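Side-chain contact in phosphopantetheine adenylyltransferase (Archaeoglobus fulgidus, PDB 3DO8), which probably transfers an adenylyl group reversibly from ATP to 4'-phosphopantetheine, giving dephospho-CoA and pyrophosphate in coenzyme A biosynthesis: residues 47-51 with 52-56. Numbering follows the deposited sequence.
Sequences SVLPF and AIRAE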
ATOM      1  N   SER A  47      -5.660  26.985  -3.404  1.00 31.63           N
ATOM      2  CA  SER A  47      -6.470  26.218  -4.350  1.00 29.04           C
ATOM      3  C   SER A  47      -7.232  27.144  -5.272  1.00 27.09           C
ATOM      4  O   SER A  47      -7.939  28.049  -4.816  1.00 27.12           O
ATOM      5  CB  SER A  47      -7.472  25.336  -3.597  1.00 29.26           C
ATOM      6  OG  SER A  47      -8.364  24.671  -4.485  1.00 27.78           O
ATOM      7  N   VAL A  48      -7.105  26.896  -6.567  1.00 23.46           N
ATOM      8  CA  VAL A  48      -7.826  27.668  -7.567  1.00 22.51           C
ATOM      9  C   VAL A  48      -8.908  26.886  -8.314  1.00 20.54           C
ATOM     10  O   VAL A  48      -9.619  27.485  -9.129  1.00 21.74           O
ATOM     11  CB  VAL A  48      -6.856  28.307  -8.567  1.00 20.94           C
ATOM     12  CG1 VAL A  48      -5.904  29.276  -7.792  1.00 22.29           C
ATOM     13  CG2 VAL A  48      -6.083  27.254  -9.357  1.00 20.58           C
ATOM     14  N   LEU A  49      -9.081  25.589  -8.013  1.00 18.18           N
ATOM     15  CA  LEU A  49     -10.124  24.783  -8.652  1.00 17.39           C
ATOM     16  C   LEU A  49     -11.245  24.491  -7.667  1.00 16.50           C
ATOM     17  O   LEU A  49     -10.960  23.971  -6.564  1.00 15.92           O
ATOM     18  CB  LEU A  49      -9.568  23.440  -9.148  1.00 15.84           C
ATOM     19  CG  LEU A  49      -8.387  23.476 -10.123  1.00 16.96           C
ATOM     20  CD1 LEU A  49      -7.997  22.036 -10.501  1.00 14.35           C
ATOM     21  CD2 LEU A  49      -8.689  24.358 -11.352  1.00 16.62           C
ATOM     22  N   PRO A  50     -12.497  24.801  -8.043  1.00 16.79           N
ATOM     23  CA  PRO A  50     -13.638  24.426  -7.201  1.00 16.48           C
ATOM     24  C   PRO A  50     -13.722  22.921  -6.973  1.00 15.58           C
ATOM     25  O   PRO A  50     -13.246  22.136  -7.801  1.00 14.54           O
ATOM     26  CB  PRO A  50     -14.839  24.874  -8.012  1.00 16.78           C
ATOM     27  CG  PRO A  50     -14.323  26.021  -8.840  1.00 18.81           C
ATOM     28  CD  PRO A  50     -12.951  25.546  -9.240  1.00 17.39           C
ATOM     29  N   PHE A  51     -14.338  22.543  -5.848  1.00 15.67           N
ATOM     30  CA  PHE A  51     -14.615  21.147  -5.548  1.00 15.66           C
ATOM     31  C   PHE A  51     -15.179  20.401  -6.755  1.00 15.09           C
ATOM     32  O   PHE A  51     -14.691  19.331  -7.095  1.00 13.72           O
ATOM     33  CB  PHE A  51     -15.576  21.049  -4.354  1.00 15.91           C
ATOM     34  CG  PHE A  51     -16.165  19.682  -4.180  1.00 15.44           C
ATOM     35  CD1 PHE A  51     -15.460  18.711  -3.495  1.00 14.85           C
ATOM     36  CD2 PHE A  51     -17.405  19.360  -4.726  1.00 15.25           C
ATOM     37  CE1 PHE A  51     -15.984  17.447  -3.343  1.00 14.77           C
ATOM     38  CE2 PHE A  51     -17.918  18.073  -4.612  1.00 15.34           C
ATOM     39  CZ  PHE A  51     -17.200  17.122  -3.918  1.00 15.95           C
ATOM     40  N   ALA A  52     -16.216  20.938  -7.395  1.00 14.56           N
ATOM     41  CA  ALA A  52     -16.852  20.254  -8.509  1.00 14.97           C
ATOM     42  C   ALA A  52     -15.860  19.916  -9.626  1.00 14.32           C
ATOM     43  O   ALA A  52     -15.945  18.846 -10.237  1.00 15.48           O
ATOM     44  CB  ALA A  52     -18.052  21.083  -9.053  1.00 16.41           C
ATOM     45  N   ILE A  53     -14.912  20.822  -9.882  1.00 13.52           N
ATOM     46  CA  ILE A  53     -13.938  20.613 -10.956  1.00 13.10           C
ATOM     47  C   ILE A  53     -12.917  19.545 -10.538  1.00 12.98           C
ATOM     48  O   ILE A  53     -12.592  18.649 -11.315  1.00 12.86           O
ATOM     49  CB  ILE A  53     -13.226  21.936 -11.316  1.00 14.32           C
ATOM     50  CG1 ILE A  53     -14.223  22.923 -11.924  1.00 13.09           C
ATOM     51  CG2 ILE A  53     -12.026  21.700 -12.229  1.00 13.71           C
ATOM     52  CD1 ILE A  53     -14.843  22.505 -13.213  1.00 16.75           C
ATOM     53  N   ARG A  54     -12.429  19.627  -9.303  1.00 11.96           N
ATOM     54  CA  ARG A  54     -11.492  18.624  -8.773  1.00 13.00           C
ATOM     55  C   ARG A  54     -12.122  17.216  -8.743  1.00 12.32           C
ATOM     56  O   ARG A  54     -11.506  16.236  -9.166  1.00 13.11           O
ATOM     57  CB  ARG A  54     -10.954  19.052  -7.400  1.00 12.76           C
ATOM     58  CG  ARG A  54     -10.103  20.315  -7.504  1.00 14.19           C
ATOM     59  CD  ARG A  54      -9.549  20.788  -6.173  1.00 14.34           C
ATOM     60  NE  ARG A  54     -10.549  21.400  -5.319  1.00 14.76           N
ATOM     61  CZ  ARG A  54     -11.037  20.886  -4.200  1.00 15.21           C
ATOM     62  NH1 ARG A  54     -10.666  19.691  -3.759  1.00 15.32           N
ATOM     63  NH2 ARG A  54     -11.932  21.603  -3.526  1.00 14.70           N
ATOM     64  N   ALA A  55     -13.348  17.128  -8.259  1.00 12.64           N
ATOM     65  CA  ALA A  55     -14.083  15.854  -8.253  1.00 12.66           C
ATOM     66  C   ALA A  55     -14.238  15.304  -9.671  1.00 13.07           C
ATOM     67  O   ALA A  55     -14.001  14.124  -9.899  1.00 12.99           O
ATOM     68  CB  ALA A  55     -15.453  16.004  -7.562  1.00 12.53           C
ATOM     69  N   GLU A  56     -14.613  16.153 -10.629  1.00 13.42           N
ATOM     70  CA  GLU A  56     -14.759  15.688 -12.021  1.00 14.14           C
ATOM     71  C   GLU A  56     -13.434  15.265 -12.629  1.00 13.71           C
ATOM     72  O   GLU A  56     -13.361  14.287 -13.376  1.00 13.72           O
ATOM     73  CB  GLU A  56     -15.450  16.750 -12.897  1.00 16.10           C
ATOM     74  CG  GLU A  56     -16.942  16.876 -12.670  1.00 22.93           C
ATOM     75  CD  GLU A  56     -17.708  15.551 -12.897  1.00 26.82           C
ATOM     76  OE1 GLU A  56     -17.443  14.839 -13.911  1.00 30.93           O
ATOM     77  OE2 GLU A  56     -18.568  15.229 -12.053  1.00 33.09           O
TER
HETATM   78  O   HOH W   1     -10.943  24.796  -3.828  1.00 30.34           O
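Arg54 sets CG anti to its carbonyl carbon (chi1 -65°) and bends at chi3 (-74°), which folds its guanidinium back over Phe51, with NE facing the carbonyl of Leu49. Arg54 NE donates to Leu49 O at 2.9 Å; the acceptor lies almost in the guanidinium plane, whereas NE stands above the carbonyl plane. One face of the guanidinium covers Phe51 CA, which lies 3.4 Å from Arg54 NH2. Before this bend, the aliphatic chain crosses Leu49, Arg54 CG packing 3.6 Å from Leu49 CB. Water 1 donates to both Ser47 OG and Leu49 O.

Pro50 occupies the N-cap, and its carbonyl O starts the helical bonding by accepting from Arg54 N at 3.0 Å. Its ring lies alongside Ile53, Pro50 CD 4.0 Å from Ile53 CG1. Phe51 O then receives Ala55 N, while Ala55 CB sits over the ring face of Phe51, 4.2 Å from Phe51 CZ.

Arg54 NH2 forms a salt bridge with Asp38 OD1, which also accepts from Phe51 N. An alanine in place of Arg54 would probably leave Leu49 O with the water but no guanidinium partner, and Asp38 with the Phe51 N-H but no salt bridge.

Beyond the turn, Arg54 also reaches the carbonyls of Thr8 and Thr36, and Glu10 holds Ser47 OG. The loop from helix 38-44 enters helix 51-66 with Arg54 packed against Ala41 of the former and Val35 of strand 31-36.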